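Local coordinates for putative transcriptional regulator protein, LacI family (Rhizobium etli, PDB 3MIZ) that probably acts as a DNA-binding transcriptional repressor of the LacI family, with a periplasmic-binding-protein-like core that pairs into a dimer, at residues 220-223 against 224-228; 122-125 against 126-130; 189-192 against 193-196; 29-32 against 33-36. All blocks are in the same frame, centred on the assembly; numbering follows the deposited sequence.

Contact 1. Residues 220-223 against 224-228; sequences GLRI and PQDVS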
loop_
_atom_site.group_PDB
_atom_site.type_symbol
_atom_site.label_atom_id
_atom_site.label_comp_id
_atom_site.label_asym_id
_atom_site.label_seq_id
_atom_site.Cartn_x
_atom_site.Cartn_y
_atom_site.Cartn_z
ATOM N N GLY A 220 -23.504 -15.025 9.189
ATOM C CA GLY A 220 -24.732 -14.970 8.418
ATOM C C GLY A 220 -25.378 -13.603 8.329
ATOM O O GLY A 220 -26.506 -13.478 7.850
ATOM N N LEU A 221 -24.681 -12.568 8.785
ATOM C CA LEU A 221 -25.236 -11.220 8.729
ATOM C C LEU A 221 -24.961 -10.575 7.372
ATOM O O LEU A 221 -23.884 -10.756 6.801
ATOM C CB LEU A 221 -24.640 -10.354 9.843
ATOM C CG LEU A 221 -24.959 -10.812 11.273
ATOM C CD1 LEU A 221 -24.190 -9.969 12.281
ATOM C CD2 LEU A 221 -26.459 -10.696 11.514
ATOM N N ARG A 222 -25.945 -9.840 6.860
ATOM C CA ARG A 222 -25.822 -9.144 5.580
ATOM C C ARG A 222 -25.383 -7.734 5.938
ATOM O O ARG A 222 -25.913 -7.135 6.880
ATOM C CB ARG A 222 -27.169 -9.113 4.857
ATOM C CG ARG A 222 -27.794 -10.487 4.689
ATOM C CD ARG A 222 -29.176 -10.417 4.047
ATOM N NE ARG A 222 -29.772 -11.747 3.923
ATOM C CZ ARG A 222 -30.930 -12.001 3.318
ATOM N NH1 ARG A 222 -31.629 -11.013 2.775
ATOM N NH2 ARG A 222 -31.387 -13.246 3.253
ATOM N N ILE A 223 -24.433 -7.188 5.192
ATOM C CA ILE A 223 -23.929 -5.871 5.541
ATOM C C ILE A 223 -24.985 -4.781 5.730
ATOM O O ILE A 223 -25.587 -4.698 6.800
ATOM C CB ILE A 223 -22.824 -5.412 4.569
ATOM C CG1 ILE A 223 -21.739 -6.488 4.476
ATOM C CG2 ILE A 223 -22.214 -4.102 5.060
ATOM C CD1 ILE A 223 -21.067 -6.835 5.811
ATOM N N PRO A 224 -25.264 -3.956 4.708
ATOM C CA PRO A 224 -26.283 -2.958 5.047
ATOM C C PRO A 224 -27.530 -3.492 5.773
ATOM O O PRO A 224 -27.903 -2.970 6.823
ATOM C CB PRO A 224 -26.605 -2.323 3.694
ATOM C CG PRO A 224 -26.390 -3.449 2.742
ATOM C CD PRO A 224 -25.111 -4.074 3.248
ATOM N N GLN A 225 -28.142 -4.543 5.235
ATOM C CA GLN A 225 -29.364 -5.112 5.811
ATOM C C GLN A 225 -29.331 -5.464 7.300
ATOM O O GLN A 225 -30.215 -5.063 8.054
ATOM C CB GLN A 225 -29.792 -6.357 5.026
ATOM C CG GLN A 225 -31.139 -6.938 5.462
ATOM C CD GLN A 225 -31.453 -8.274 4.800
ATOM O OE1 GLN A 225 -31.405 -8.403 3.574
ATOM N NE2 GLN A 225 -31.777 -9.277 5.612
ATOM N N ASP A 226 -28.327 -6.219 7.724
ATOM C CA ASP A 226 -28.235 -6.631 9.122
ATOM C C ASP A 226 -27.332 -5.760 10.004
ATOM O O ASP A 226 -27.596 -5.590 11.197
ATOM C CB ASP A 226 -27.809 -8.098 9.172
ATOM C CG ASP A 226 -28.857 -9.017 8.561
ATOM O OD1 ASP A 226 -28.502 -10.110 8.081
ATOM O OD2 ASP A 226 -30.049 -8.636 8.569
ATOM N N VAL A 227 -26.269 -5.211 9.422
ATOM C CA VAL A 227 -25.362 -4.346 10.173
ATOM C C VAL A 227 -24.647 -3.386 9.233
ATOM O O VAL A 227 -24.121 -3.799 8.205
ATOM C CB VAL A 227 -24.309 -5.167 10.956
ATOM C CG1 VAL A 227 -23.428 -5.958 9.992
ATOM C CG2 VAL A 227 -23.461 -4.232 11.818
ATOM N N SER A 228 -24.642 -2.102 9.576
ATOM C CA SER A 228 -23.968 -1.103 8.756
ATOM C C SER A 228 -22.504 -1.041 9.184
ATOM O O SER A 228 -22.187 -1.272 10.347
ATOM C CB SER A 228 -24.604 0.276 8.949
ATOM O OG SER A 228 -25.919 0.330 8.415
#
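R222 and Q225 lie side by side and point the same way, two long polar chains running out together from the start of a short helix. The arginine is extended from CG to NE, and the glutamine leaves with CG anti to the backbone N (chi1 -174°), which keeps it alongside its neighbour. Their flat ends are not coplanar: guanidinium and amide planes stand 64° apart. R222 NH1 nevertheless donates to Q225 OE1 at 2.7 Å, meeting a lone pair in the carbonyl plane. Glutamine suits the place because its amide comes alongside the end of the arginine, from CD to NH1, and offers an acceptor.

D226 comes across the arginine chain and turns its carboxylate back to the main chain. OD1 of D226 takes the backbone N-H of R222 at 2.8 Å, on its anti side and out of the carboxylate plane, while CB of D226 meets L221 CD2 at 3.7 Å. In return R222 O accepts from D226 N at 2.7 Å and from V227 N at 3.2 Å, so one carbonyl oxygen holds two successive N-H groups as the short helix ends. I223 and V227 are apolar because they are buried, on Y213 and A216 of helix 206-217; L221, partly exposed, also rests on R197. Backbone and carboxylate thus satisfy each other around R222 and D226, and the nearby guanidinium would probably favour the charged form of the aspartate.

Contact 2. Residues 122-125 against 126-130; sequences LTRY and LLERG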
loop_
_atom_site.group_PDB
_atom_site.type_symbol
_atom_site.label_atom_id
_atom_site.label_comp_id
_atom_site.label_asym_id
_atom_site.label_seq_id
_atom_site.Cartn_x
_atom_site.Cartn_y
_atom_site.Cartn_z
ATOM N N LEU A 122 -18.730 11.267 10.486
ATOM C CA LEU A 122 -19.063 9.882 10.191
ATOM C C LEU A 122 -19.994 9.355 11.282
ATOM O O LEU A 122 -20.927 8.602 11.003
ATOM C CB LEU A 122 -17.771 9.062 10.121
ATOM C CG LEU A 122 -17.725 7.764 9.321
ATOM C CD1 LEU A 122 -18.417 7.922 7.980
ATOM C CD2 LEU A 122 -16.266 7.386 9.130
ATOM N N THR A 123 -19.761 9.776 12.521
ATOM C CA THR A 123 -20.603 9.336 13.628
ATOM C C THR A 123 -21.995 9.968 13.473
ATOM O O THR A 123 -23.015 9.296 13.648
ATOM C CB THR A 123 -19.977 9.726 14.997
ATOM O OG1 THR A 123 -18.698 9.086 15.133
ATOM C CG2 THR A 123 -20.876 9.280 16.156
ATOM N N ARG A 124 -22.040 11.249 13.119
ATOM C CA ARG A 124 -23.323 11.935 12.924
ATOM C C ARG A 124 -24.093 11.290 11.765
ATOM O O ARG A 124 -25.331 11.221 11.779
ATOM C CB ARG A 124 -23.097 13.418 12.614
ATOM C CG ARG A 124 -22.516 14.237 13.764
ATOM C CD ARG A 124 -22.127 15.626 13.275
ATOM N NE ARG A 124 -23.236 16.320 12.618
ATOM C CZ ARG A 124 -24.129 17.081 13.245
ATOM N NH1 ARG A 124 -24.057 17.259 14.558
ATOM N NH2 ARG A 124 -25.093 17.679 12.552
ATOM N N TYR A 125 -23.358 10.843 10.754
ATOM C CA TYR A 125 -23.956 10.190 9.592
ATOM C C TYR A 125 -24.802 9.002 10.058
ATOM O O TYR A 125 -25.956 8.848 9.655
ATOM C CB TYR A 125 -22.852 9.725 8.635
ATOM C CG TYR A 125 -23.344 8.898 7.466
ATOM C CD1 TYR A 125 -23.503 7.518 7.581
ATOM C CD2 TYR A 125 -23.658 9.497 6.248
ATOM C CE1 TYR A 125 -23.963 6.752 6.513
ATOM C CE2 TYR A 125 -24.120 8.739 5.170
ATOM C CZ TYR A 125 -24.270 7.371 5.309
ATOM O OH TYR A 125 -24.725 6.622 4.246
ATOM N N LEU A 126 -24.223 8.173 10.919
ATOM C CA LEU A 126 -24.927 7.016 11.446
ATOM C C LEU A 126 -26.103 7.433 12.329
ATOM O O LEU A 126 -27.196 6.883 12.207
ATOM C CB LEU A 126 -23.958 6.129 12.228
ATOM C CG LEU A 126 -22.921 5.435 11.340
ATOM C CD1 LEU A 126 -21.880 4.720 12.186
ATOM C CD2 LEU A 126 -23.640 4.440 10.408
ATOM N N LEU A 127 -25.882 8.412 13.206
ATOM C CA LEU A 127 -26.935 8.898 14.110
ATOM C C LEU A 127 -28.145 9.438 13.356
ATOM O O LEU A 127 -29.291 9.255 13.783
ATOM C CB LEU A 127 -26.382 9.995 15.029
ATOM C CG LEU A 127 -25.240 9.565 15.950
ATOM C CD1 LEU A 127 -24.700 10.772 16.725
ATOM C CD2 LEU A 127 -25.746 8.492 16.907
ATOM N N GLU A 128 -27.897 10.116 12.241
ATOM C CA GLU A 128 -28.988 10.662 11.448
ATOM C C GLU A 128 -29.654 9.547 10.646
ATOM O O GLU A 128 -30.699 9.758 10.027
ATOM C CB GLU A 128 -28.469 11.753 10.508
ATOM C CG GLU A 128 -27.703 12.854 11.227
ATOM C CD GLU A 128 -27.281 13.984 10.306
ATOM O OE1 GLU A 128 -26.747 13.700 9.211
ATOM O OE2 GLU A 128 -27.479 15.160 10.679
ATOM N N ARG A 129 -29.046 8.363 10.662
ATOM C CA ARG A 129 -29.588 7.214 9.940
ATOM C C ARG A 129 -30.214 6.175 10.876
ATOM O O ARG A 129 -30.216 4.979 10.573
ATOM C CB ARG A 129 -28.502 6.541 9.088
ATOM C CG ARG A 129 -27.835 7.438 8.043
ATOM C CD ARG A 129 -28.832 8.013 7.065
ATOM N NE ARG A 129 -28.192 8.652 5.913
ATOM C CZ ARG A 129 -27.386 9.709 5.978
ATOM N NH1 ARG A 129 -27.096 10.269 7.146
ATOM N NH2 ARG A 129 -26.890 10.227 4.863
ATOM N N GLY A 130 -30.722 6.636 12.015
ATOM C CA GLY A 130 -31.395 5.757 12.961
ATOM C C GLY A 130 -30.613 4.866 13.910
ATOM O O GLY A 130 -31.214 4.241 14.784
#
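The carbonyl oxygen R124 O receives E128 N at 2.8 Å, the shortest sound polar bond between residues 122-125 and 126-130, and just before it T123 O takes L127 N at 3.0 Å. These are i to i+4 bonds near the end of helix 115-127. Above that backbone, R124 and E128 carry opposite charges on the exposed flank. NH2 of R124 and OE2 of E128 are 3.9 Å apart, a long salt bridge in which the oxygen lies well out of the guanidinium plane, so charge alone links them.

On another flank the buried Y125 meets R129, which is only partly exposed. The tyrosine sends its ring out with CG anti to the backbone N (chi1 174°), and the arginine, bent at chi2, folds back over one face of that ring. R129 CZ lies 3.9 Å from the centroid of the Y125 ring, 28° off the normal, a cation-pi contact with the two planes 37° apart. R129 NH2 comes nearest, 3.2 Å from Y125 CE2. Y125 OH is hydrogen-bonded to E286, whose carboxylate also makes a weak, long ion pair with R129. An alanine at R129 would strip the cation from the tyrosine face and is likely to leave the ring more mobile and E286 short of a positive neighbour.

L122, L126 and L127 are leucines because they turn inward, L122 and L126 onto strand 200-203 and L127 onto helix 144-160. A type I turn from L127 to G130, where positive phi favours glycine, finishes a helix packed against the sheet of a periplasmic-binding-protein-like domain.

Contact 3. Residues 189-192 against 193-196; sequences TEML and KQDD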
loop_
_atom_site.group_PDB
_atom_site.type_symbol
_atom_site.label_atom_id
_atom_site.label_comp_id
_atom_site.label_asym_id
_atom_site.label_seq_id
_atom_site.Cartn_x
_atom_site.Cartn_y
_atom_site.Cartn_z
ATOM N N THR A 189 -16.114 -10.316 16.072
ATOM C CA THR A 189 -16.960 -11.490 16.228
ATOM C C THR A 189 -17.628 -11.473 17.604
ATOM O O THR A 189 -18.833 -11.691 17.721
ATOM C CB THR A 189 -16.142 -12.776 16.048
ATOM O OG1 THR A 189 -15.724 -12.873 14.679
ATOM C CG2 THR A 189 -16.982 -14.008 16.398
ATOM N N GLU A 190 -16.841 -11.201 18.638
ATOM C CA GLU A 190 -17.365 -11.135 19.999
ATOM C C GLU A 190 -18.435 -10.056 20.091
ATOM O O GLU A 190 -19.498 -10.263 20.683
ATOM C CB GLU A 190 -16.230 -10.825 20.981
ATOM C CG GLU A 190 -16.633 -10.818 22.453
ATOM C CD GLU A 190 -17.264 -12.128 22.901
ATOM O OE1 GLU A 190 -16.719 -13.205 22.568
ATOM O OE2 GLU A 190 -18.304 -12.080 23.598
HETATM N N MSE A 191 -18.149 -8.906 19.485
HETATM C CA MSE A 191 -19.054 -7.765 19.487
HETATM C C MSE A 191 -20.390 -8.066 18.807
HETATM O O MSE A 191 -21.452 -7.646 19.271
HETATM C CB MSE A 191 -18.377 -6.586 18.780
HETATM C CG MSE A 191 -19.163 -5.297 18.781
HETATM SE SE MSE A 191 -18.192 -3.889 17.852
HETATM C CE MSE A 191 -16.821 -3.570 19.188
ATOM N N LEU A 192 -20.330 -8.798 17.702
ATOM C CA LEU A 192 -21.532 -9.131 16.945
ATOM C C LEU A 192 -22.322 -10.296 17.537
ATOM O O LEU A 192 -23.473 -10.537 17.155
ATOM C CB LEU A 192 -21.150 -9.440 15.498
ATOM C CG LEU A 192 -20.703 -8.224 14.676
ATOM C CD1 LEU A 192 -19.995 -8.671 13.393
ATOM C CD2 LEU A 192 -21.921 -7.366 14.356
ATOM N N LYS A 193 -21.707 -11.024 18.461
ATOM C CA LYS A 193 -22.384 -12.151 19.087
ATOM C C LYS A 193 -23.069 -11.725 20.378
ATOM O O LYS A 193 -23.772 -12.514 21.005
ATOM C CB LYS A 193 -21.401 -13.291 19.361
ATOM C CG LYS A 193 -21.009 -14.059 18.104
ATOM C CD LYS A 193 -20.292 -15.360 18.424
ATOM C CE LYS A 193 -18.963 -15.119 19.117
ATOM N NZ LYS A 193 -18.225 -16.396 19.341
ATOM N N GLN A 194 -22.859 -10.470 20.764
ATOM C CA GLN A 194 -23.470 -9.928 21.969
ATOM C C GLN A 194 -24.983 -10.043 21.842
ATOM O O GLN A 194 -25.526 -10.017 20.736
ATOM C CB GLN A 194 -23.101 -8.453 22.144
ATOM C CG GLN A 194 -21.634 -8.176 22.410
ATOM C CD GLN A 194 -21.357 -6.691 22.552
ATOM O OE1 GLN A 194 -21.602 -5.913 21.633
ATOM N NE2 GLN A 194 -20.846 -6.291 23.709
ATOM N N ASP A 195 -25.662 -10.167 22.977
ATOM C CA ASP A 195 -27.116 -10.271 22.980
ATOM C C ASP A 195 -27.724 -8.974 22.449
ATOM O O ASP A 195 -28.701 -8.999 21.703
ATOM C CB ASP A 195 -27.614 -10.571 24.396
ATOM C CG ASP A 195 -27.181 -11.949 24.879
ATOM O OD1 ASP A 195 -27.606 -12.955 24.268
ATOM O OD2 ASP A 195 -26.413 -12.024 25.865
ATOM N N ASP A 196 -27.138 -7.843 22.832
ATOM C CA ASP A 196 -27.605 -6.546 22.353
ATOM C C ASP A 196 -26.642 -6.078 21.260
ATOM O O ASP A 196 -25.901 -5.113 21.431
ATOM C CB ASP A 196 -27.645 -5.522 23.492
ATOM C CG ASP A 196 -28.813 -5.743 24.435
ATOM O OD1 ASP A 196 -29.942 -5.945 23.937
ATOM O OD2 ASP A 196 -28.610 -5.706 25.668
#
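With CG beside its own backbone N (chi1 -75°) and a bend at chi3 (-64°), K193 is folded back along the final turn of helix 184-192, and its aliphatic chain runs alongside T189. The threonine answers with CG2 set anti to the backbone N, so that this methyl, not the hydroxyl, faces the lysine. CE of K193 meets CG2 of T189 at 3.5 Å, and CG of K193 rests 3.2 Å from T189 O. A long side chain with a charged tip suits such a place: its methylenes cover the methyl while NZ continues toward the surface. There the carboxylate of E190 carries the opposite charge, with its OE1 4.8 Å from K193 NZ, too far for contact. The hydroxyl of T189 turns the other way and is hydrogen-bonded to F185 O, one turn back.

The backbone shows the helix running out. K193 N is held by E190 O at 3.2 Å, approached from above the carbonyl plane, and only weakly by T189 O, while Q194 N reaches M191 O in a weak bond of 3.5 Å. On the inner flank the selenomethionine M191 and L192 are large and apolar because they are buried. M191 packs on S168 and S170 of strand 167-174, both M191 and L192 touch I201 of strand 200-203, and L192 with T189 leans on helix 206-217, so this helix end packs on the sheet and, alongside, on that helix.

Contact 4. Residues 29-32 against 33-36; sequences SVDI and VRGI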
loop_
_atom_site.group_PDB
_atom_site.type_symbol
_atom_site.label_atom_id
_atom_site.label_comp_id
_atom_site.label_asym_id
_atom_site.label_seq_id
_atom_site.Cartn_x
_atom_site.Cartn_y
_atom_site.Cartn_z
ATOM N N SER A 29 0.211 6.064 2.555
ATOM C CA SER A 29 0.279 7.515 2.590
ATOM C C SER A 29 1.020 8.066 1.390
ATOM O O SER A 29 1.318 9.261 1.325
ATOM C CB SER A 29 0.960 7.948 3.876
ATOM O OG SER A 29 0.383 7.261 4.967
ATOM N N VAL A 30 1.302 7.181 0.440
ATOM C CA VAL A 30 2.004 7.547 -0.777
ATOM C C VAL A 30 1.237 8.613 -1.538
ATOM O O VAL A 30 1.819 9.336 -2.346
ATOM C CB VAL A 30 2.202 6.329 -1.703
ATOM C CG1 VAL A 30 3.012 5.259 -0.988
ATOM C CG2 VAL A 30 0.852 5.780 -2.137
ATOM N N ASP A 31 -0.068 8.711 -1.288
ATOM C CA ASP A 31 -0.878 9.716 -1.967
ATOM C C ASP A 31 -0.368 11.126 -1.683
ATOM O O ASP A 31 -0.564 12.038 -2.486
ATOM C CB ASP A 31 -2.347 9.594 -1.558
ATOM C CG ASP A 31 -3.227 9.141 -2.703
ATOM O OD1 ASP A 31 -2.831 8.197 -3.421
ATOM O OD2 ASP A 31 -4.315 9.727 -2.884
ATOM N N ILE A 32 0.280 11.321 -0.536
ATOM C CA ILE A 32 0.815 12.647 -0.242
ATOM C C ILE A 32 1.913 12.880 -1.265
ATOM O O ILE A 32 2.008 13.949 -1.868
ATOM C CB ILE A 32 1.429 12.733 1.167
ATOM C CG1 ILE A 32 0.332 12.594 2.221
ATOM C CG2 ILE A 32 2.138 14.092 1.341
ATOM C CD1 ILE A 32 0.871 12.494 3.644
ATOM N N VAL A 33 2.743 11.863 -1.458
ATOM C CA VAL A 33 3.839 11.960 -2.409
ATOM C C VAL A 33 3.260 12.188 -3.798
ATOM O O VAL A 33 3.771 13.001 -4.565
ATOM C CB VAL A 33 4.695 10.688 -2.383
ATOM C CG1 VAL A 33 5.903 10.848 -3.290
ATOM C CG2 VAL A 33 5.134 10.403 -0.956
ATOM N N ARG A 34 2.178 11.480 -4.105
ATOM C CA ARG A 34 1.507 11.622 -5.390
ATOM C C ARG A 34 1.078 13.075 -5.588
ATOM O O ARG A 34 1.223 13.634 -6.674
ATOM C CB ARG A 34 0.276 10.707 -5.437
ATOM C CG ARG A 34 -0.571 10.849 -6.689
ATOM C CD ARG A 34 -1.938 10.195 -6.496
ATOM N NE ARG A 34 -2.902 10.704 -7.463
ATOM C CZ ARG A 34 -4.214 10.746 -7.264
ATOM N NH1 ARG A 34 -4.732 10.305 -6.122
ATOM N NH2 ARG A 34 -5.010 11.239 -8.205
ATOM N N GLY A 35 0.547 13.680 -4.530
ATOM C CA GLY A 35 0.113 15.063 -4.606
ATOM C C GLY A 35 1.301 15.994 -4.774
ATOM O O GLY A 35 1.255 16.937 -5.568
ATOM N N ILE A 36 2.367 15.742 -4.021
ATOM C CA ILE A 36 3.568 16.564 -4.138
ATOM C C ILE A 36 4.124 16.450 -5.558
ATOM O O ILE A 36 4.380 17.453 -6.223
ATOM C CB ILE A 36 4.690 16.093 -3.170
ATOM C CG1 ILE A 36 4.239 16.211 -1.711
ATOM C CG2 ILE A 36 5.950 16.910 -3.406
ATOM C CD1 ILE A 36 3.985 17.611 -1.264
#
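The R34 side chain runs alongside that of D31, three residues earlier in helix 30-42. CB of R34 rests 3.3 Å from D31 O. With CG anti to the backbone N (chi1 175°) the chain stays extended to NE, and CD of R34 passes 3.8 Å from D31 OD1. At the tip, R34 NH1 meets D31 OD2 at 3.3 Å, a salt bridge with a weak hydrogen bond. The carboxylate lies at the edge of the guanidinium, the two planes 67° apart. Beyond D31, the guanidinium makes a cation-pi contact with Y254, and R34 packs on S24 of the second subunit.

Helix 30-42 is the crossover of a beta-alpha-beta unit between strands 15-20 and 46-51, a building block of this periplasmic-binding-protein-like fold. D31 OD2 also has a salt bridge to R236, its stronger partner, so one oxygen serves two arginines. An alanine at D31 would remove the carboxylate and would probably leave both R34 and R236 without the negative charge they share.

Along the buried side I32 and I36 suit the sheet, their branched chains packing on V77 and L75 of strand 73-78, with CG2 of I32 4.3 Å from CG1 of I36. V33 turns to I49 of strand 46-51. I36 N donates to I32 O at 2.8 Å, and G35 N to D31 O at 2.8 Å.

Overall arrangement
Following the chain from the N terminus, contact 4 (29-36) comes first, at the start of the helix joining strands 15-20 and 46-51 and beside the second subunit. Contact 2 (122-130) then ends helix 115-127, contact 3 (189-196) ends helix 184-192, and contact 1 (220-228) spans the short helix 223-226 that leads from helix 206-217 into strand 228-230. Each is local, and they follow in series, none nesting or crossing. Contacts 1 and 3 touch where L221 CD1 packs on L192 CD2 at 4.0 Å, while contact 2 comes within about 5 Å of contact 1 at the nearest atoms. Contact 4 lies across the chain's centre from contacts 2 and 3, its centre about 39 Å from that of contact 3.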